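Local structure of polyphosphate kinase (2O8R) at residues A[463-477]-A[590-602]. The protein probably catalyses the reversible transfer of the terminal phosphate of ATP onto a growing polyphosphate chain. The protein carries 3 engineered substitutions. Sequence-based numbering, arbitrary orientation.
Sequences TGNFNETTARIYSDT and LVDMYLEHSRIWC. With SO4 (sulfate ion), chain G; SO4 (sulfate ion), chain F.
His-597 and Asp-476 join the two segments at a sulfate site: ND1 donates to the syn lone pair of OD1 over 2.7 Å, nearly in the imidazole plane, with the carboxylate turned 89° from the ring. CG of His-597 lies anti to its backbone N (chi1 -172°), which carries the ring out beside the Asp-476 carboxylate and the carbonyl of Thr-463. Its far nitrogen, NE2, donates to O1 of the chain F sulfate at 2.7 Å, and NH1 and NH2 of Arg-599 both bond O4 of the same ion. CD2 of Tyr-474 sits over one face of the imidazole, the two rings oblique at 48°. One face of the Tyr-474 ring takes CD2 of Leu-595 in a CH-pi contact, 3.7 Å from the ring centroid. The backbones themselves pair as parallel strands: Leu-595 N donates to Ile-473 O, Ser-475 N to Leu-595 O and His-597 N to Ser-475 O. Arg-472 NH1 reaches Asp-592 O at 3.2 Å, while its guanidinium face rests on Leu-595 CB. In the second shell, Thr-463 OG1 gives Asp-476 OD1 another donor at 2.8 Å and accepts from Thr-477 N; Asp-617 holds Arg-599 NE by a salt bridge. The pairing thus joins the two phospholipase D-like C-terminal domains. Tyr-474 and His-597 are predicted ATP ligands, and Arg-599 lies near His-439, the predicted phosphohistidine, so this sulfate, probably from the crystallisation liquor, is consistent with a phosphate-binding position.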
# COMPACT_ATOMS: atom_id res chain seq x y z
N THR A 463 -8.51 -8.97 -23.68
CA THR A 463 -7.60 -7.96 -24.24
C THR A 463 -6.77 -7.27 -23.18
O THR A 463 -5.76 -6.64 -23.50
CB THR A 463 -8.36 -6.90 -25.04
OG1 THR A 463 -9.25 -6.19 -24.16
CG2 THR A 463 -9.18 -7.57 -26.12
N GLY A 464 -7.18 -7.38 -21.92
CA GLY A 464 -6.37 -6.91 -20.80
C GLY A 464 -6.49 -7.79 -19.56
O GLY A 464 -7.05 -8.88 -19.62
N ASN A 465 -5.97 -7.29 -18.44
CA ASN A 465 -5.95 -8.03 -17.18
C ASN A 465 -7.33 -8.09 -16.51
O ASN A 465 -8.16 -7.21 -16.72
CB ASN A 465 -4.92 -7.43 -16.23
CG ASN A 465 -3.50 -7.45 -16.81
OD1 ASN A 465 -3.26 -6.95 -17.91
ND2 ASN A 465 -2.56 -8.02 -16.07
N PHE A 466 -7.58 -9.15 -15.73
CA PHE A 466 -8.88 -9.35 -15.08
C PHE A 466 -8.98 -8.48 -13.84
O PHE A 466 -10.06 -8.01 -13.45
CB PHE A 466 -9.08 -10.82 -14.66
CG PHE A 466 -8.99 -11.81 -15.79
CD1 PHE A 466 -9.92 -11.81 -16.83
CD2 PHE A 466 -7.99 -12.78 -15.79
CE1 PHE A 466 -9.84 -12.73 -17.85
CE2 PHE A 466 -7.91 -13.72 -16.81
CZ PHE A 466 -8.83 -13.70 -17.84
N ASN A 467 -7.83 -8.29 -13.20
CA ASN A 467 -7.71 -7.52 -11.99
C ASN A 467 -7.68 -6.02 -12.28
O ASN A 467 -6.68 -5.51 -12.80
CB ASN A 467 -6.43 -7.94 -11.28
CG ASN A 467 -6.43 -7.58 -9.81
OD1 ASN A 467 -7.48 -7.56 -9.17
ND2 ASN A 467 -5.24 -7.30 -9.26
N GLU A 468 -8.77 -5.32 -11.97
CA GLU A 468 -8.81 -3.85 -12.09
C GLU A 468 -8.05 -3.18 -10.93
O GLU A 468 -8.51 -3.19 -9.79
CB GLU A 468 -10.25 -3.36 -12.11
CG GLU A 468 -10.40 -1.86 -11.98
CD GLU A 468 -11.85 -1.40 -12.04
OE1 GLU A 468 -12.72 -2.12 -11.51
OE2 GLU A 468 -12.10 -0.32 -12.61
N THR A 469 -6.88 -2.59 -11.23
CA THR A 469 -6.00 -2.03 -10.20
C THR A 469 -5.33 -0.74 -10.60
O THR A 469 -4.16 -0.51 -10.28
CB THR A 469 -4.89 -3.01 -9.82
OG1 THR A 469 -4.50 -3.75 -10.98
CG2 THR A 469 -5.34 -3.95 -8.71
N THR A 470 -6.07 0.11 -11.29
CA THR A 470 -5.54 1.36 -11.81
C THR A 470 -6.56 2.49 -11.60
O THR A 470 -7.76 2.24 -11.51
CB THR A 470 -5.10 1.19 -13.29
OG1 THR A 470 -5.13 2.45 -13.96
CG2 THR A 470 -6.02 0.21 -14.03
N ALA A 471 -6.09 3.73 -11.50
CA ALA A 471 -6.99 4.86 -11.28
C ALA A 471 -7.66 5.27 -12.59
O ALA A 471 -8.83 5.66 -12.59
CB ALA A 471 -6.25 6.03 -10.67
N ARG A 472 -6.91 5.19 -13.68
CA ARG A 472 -7.46 5.30 -15.02
C ARG A 472 -8.30 4.07 -15.31
O ARG A 472 -7.91 2.94 -15.00
CB ARG A 472 -6.34 5.39 -16.05
CG ARG A 472 -6.79 5.57 -17.48
CD ARG A 472 -6.97 7.03 -17.84
NE ARG A 472 -6.22 7.35 -19.05
CZ ARG A 472 -6.76 7.47 -20.26
NH1 ARG A 472 -8.06 7.32 -20.43
NH2 ARG A 472 -5.99 7.75 -21.30
N ILE A 473 -9.46 4.30 -15.91
CA ILE A 473 -10.33 3.21 -16.28
C ILE A 473 -9.95 2.68 -17.65
O ILE A 473 -9.78 3.45 -18.59
CB ILE A 473 -11.78 3.66 -16.20
CG1 ILE A 473 -12.05 4.22 -14.81
CG2 ILE A 473 -12.73 2.49 -16.50
CD1 ILE A 473 -13.35 4.98 -14.67
N TYR A 474 -9.80 1.36 -17.75
CA TYR A 474 -9.45 0.68 -19.00
C TYR A 474 -10.67 0.13 -19.70
O TYR A 474 -11.47 -0.57 -19.10
CB TYR A 474 -8.48 -0.49 -18.74
CG TYR A 474 -7.03 -0.09 -18.68
CD1 TYR A 474 -6.63 1.03 -17.93
CD2 TYR A 474 -6.06 -0.81 -19.35
CE1 TYR A 474 -5.32 1.41 -17.87
CE2 TYR A 474 -4.72 -0.43 -19.30
CZ TYR A 474 -4.37 0.69 -18.55
OH TYR A 474 -3.06 1.10 -18.46
N SER A 475 -10.81 0.43 -20.98
CA SER A 475 -11.77 -0.28 -21.81
C SER A 475 -11.08 -1.56 -22.31
O SER A 475 -9.97 -1.52 -22.85
CB SER A 475 -12.24 0.62 -22.96
OG SER A 475 -12.93 -0.10 -23.97
N ASP A 476 -11.73 -2.71 -22.09
CA ASP A 476 -11.19 -4.00 -22.52
C ASP A 476 -12.31 -4.96 -22.90
O ASP A 476 -13.48 -4.74 -22.56
CB ASP A 476 -10.36 -4.64 -21.41
CG ASP A 476 -8.94 -4.16 -21.38
OD1 ASP A 476 -8.29 -4.16 -22.44
OD2 ASP A 476 -8.47 -3.79 -20.29
N THR A 477 -11.94 -6.06 -23.56
CA THR A 477 -12.93 -7.03 -24.01
C THR A 477 -12.59 -8.48 -23.59
O THR A 477 -11.46 -8.95 -23.75
CB THR A 477 -13.12 -6.92 -25.52
OG1 THR A 477 -13.51 -5.57 -25.82
CG2 THR A 477 -14.20 -7.86 -25.99
N LEU A 590 -8.39 7.15 -31.27
CA LEU A 590 -9.43 7.50 -30.32
C LEU A 590 -8.84 7.58 -28.92
O LEU A 590 -8.35 6.58 -28.39
CB LEU A 590 -10.56 6.47 -30.35
CG LEU A 590 -11.70 6.78 -29.38
CD1 LEU A 590 -12.32 8.14 -29.69
CD2 LEU A 590 -12.75 5.66 -29.39
N VAL A 591 -8.86 8.78 -28.35
CA VAL A 591 -8.48 9.04 -26.96
C VAL A 591 -9.64 9.77 -26.29
O VAL A 591 -10.14 10.78 -26.81
CB VAL A 591 -7.21 9.91 -26.88
CG1 VAL A 591 -7.07 10.61 -25.52
CG2 VAL A 591 -5.99 9.07 -27.18
N ASP A 592 -10.07 9.24 -25.15
CA ASP A 592 -11.18 9.77 -24.37
C ASP A 592 -10.87 9.39 -22.91
O ASP A 592 -9.75 8.98 -22.60
CB ASP A 592 -12.48 9.13 -24.86
CG ASP A 592 -13.73 9.97 -24.59
OD1 ASP A 592 -13.67 10.98 -23.86
OD2 ASP A 592 -14.81 9.59 -25.10
N MSE A 593 -11.86 9.50 -22.03
CA MSE A 593 -11.66 9.21 -20.61
C MSE A 593 -11.19 7.78 -20.28
O MSE A 593 -10.34 7.60 -19.41
CB MSE A 593 -12.93 9.51 -19.83
CG MSE A 593 -12.68 9.62 -18.34
SE MSE A 593 -14.30 9.94 -17.32
CE MSE A 593 -13.48 11.00 -15.89
N TYR A 594 -11.75 6.79 -20.97
CA TYR A 594 -11.33 5.41 -20.80
C TYR A 594 -10.15 5.15 -21.69
O TYR A 594 -10.08 5.68 -22.79
CB TYR A 594 -12.44 4.41 -21.16
CG TYR A 594 -13.73 4.57 -20.41
CD1 TYR A 594 -13.76 5.00 -19.09
CD2 TYR A 594 -14.94 4.23 -21.00
CE1 TYR A 594 -14.93 5.14 -18.42
CE2 TYR A 594 -16.11 4.35 -20.33
CZ TYR A 594 -16.11 4.81 -19.04
OH TYR A 594 -17.31 4.94 -18.38
N LEU A 595 -9.22 4.34 -21.22
CA LEU A 595 -8.08 3.99 -22.05
C LEU A 595 -8.53 2.90 -23.02
O LEU A 595 -8.95 1.81 -22.62
CB LEU A 595 -6.89 3.58 -21.19
CG LEU A 595 -5.54 3.33 -21.86
CD1 LEU A 595 -4.39 3.98 -21.11
CD2 LEU A 595 -5.32 1.86 -21.95
N GLU A 596 -8.46 3.24 -24.31
CA GLU A 596 -8.90 2.36 -25.38
C GLU A 596 -7.91 1.22 -25.58
O GLU A 596 -6.96 1.32 -26.35
CB GLU A 596 -9.07 3.15 -26.67
CG GLU A 596 -10.27 4.09 -26.67
CD GLU A 596 -11.60 3.35 -26.72
OE1 GLU A 596 -11.67 2.25 -27.30
OE2 GLU A 596 -12.58 3.87 -26.18
N HIS A 597 -8.15 0.13 -24.87
CA HIS A 597 -7.09 -0.82 -24.69
C HIS A 597 -7.37 -2.10 -25.43
O HIS A 597 -6.49 -2.94 -25.56
CB HIS A 597 -6.90 -1.09 -23.19
CG HIS A 597 -5.70 -1.92 -22.88
ND1 HIS A 597 -5.77 -3.28 -22.67
CD2 HIS A 597 -4.39 -1.59 -22.76
CE1 HIS A 597 -4.57 -3.75 -22.42
NE2 HIS A 597 -3.71 -2.74 -22.47
N SER A 598 -8.59 -2.26 -25.92
CA SER A 598 -8.96 -3.45 -26.69
C SER A 598 -8.03 -3.65 -27.88
O SER A 598 -7.54 -2.68 -28.49
CB SER A 598 -10.40 -3.34 -27.22
OG SER A 598 -11.34 -3.46 -26.17
N ARG A 599 -7.76 -4.91 -28.18
CA ARG A 599 -7.08 -5.27 -29.42
C ARG A 599 -7.99 -6.24 -30.17
O ARG A 599 -8.23 -7.36 -29.72
CB ARG A 599 -5.73 -5.90 -29.13
CG ARG A 599 -4.84 -5.04 -28.25
CD ARG A 599 -3.98 -5.90 -27.38
NE ARG A 599 -2.93 -5.11 -26.76
CZ ARG A 599 -2.69 -5.05 -25.45
NH1 ARG A 599 -3.42 -5.76 -24.61
NH2 ARG A 599 -1.71 -4.28 -25.00
N ILE A 600 -8.50 -5.79 -31.31
CA ILE A 600 -9.53 -6.52 -32.05
C ILE A 600 -9.26 -6.50 -33.55
O ILE A 600 -8.89 -5.47 -34.09
CB ILE A 600 -10.93 -5.93 -31.77
CG1 ILE A 600 -11.36 -6.22 -30.32
CG2 ILE A 600 -11.96 -6.49 -32.76
CD1 ILE A 600 -12.71 -5.62 -29.92
N TRP A 601 -9.44 -7.64 -34.21
CA TRP A 601 -9.22 -7.72 -35.66
C TRP A 601 -10.46 -8.24 -36.38
O TRP A 601 -11.02 -9.26 -36.00
CB TRP A 601 -8.02 -8.61 -36.03
CG TRP A 601 -6.81 -8.57 -35.13
CD1 TRP A 601 -6.32 -7.48 -34.44
CD2 TRP A 601 -5.91 -9.65 -34.86
NE1 TRP A 601 -5.18 -7.84 -33.75
CE2 TRP A 601 -4.91 -9.16 -33.98
CE3 TRP A 601 -5.86 -10.99 -35.27
CZ2 TRP A 601 -3.89 -9.96 -33.50
CZ3 TRP A 601 -4.82 -11.79 -34.79
CH2 TRP A 601 -3.85 -11.27 -33.93
N CYS A 602 -10.88 -7.52 -37.42
CA CYS A 602 -11.99 -7.92 -38.27
C CYS A 602 -11.56 -8.01 -39.71
O CYS A 602 -11.15 -7.02 -40.31
CB CYS A 602 -13.13 -6.91 -38.18
SG CYS A 602 -13.63 -6.66 -36.51
S SO4 G . -3.18 4.60 -12.52
O1 SO4 G . -3.65 3.99 -11.29
O2 SO4 G . -2.13 5.56 -12.20
O3 SO4 G . -2.64 3.57 -13.41
O4 SO4 G . -4.27 5.28 -13.20
S SO4 F . -0.76 -4.43 -21.49
O1 SO4 F . -1.59 -3.33 -20.99
O2 SO4 F . 0.44 -3.88 -22.13
O3 SO4 F . -0.38 -5.29 -20.37
O4 SO4 F . -1.55 -5.25 -22.40
O HOH W 1 -10.12 6.96 -16.71
O HOH W 2 -14.54 1.58 -25.66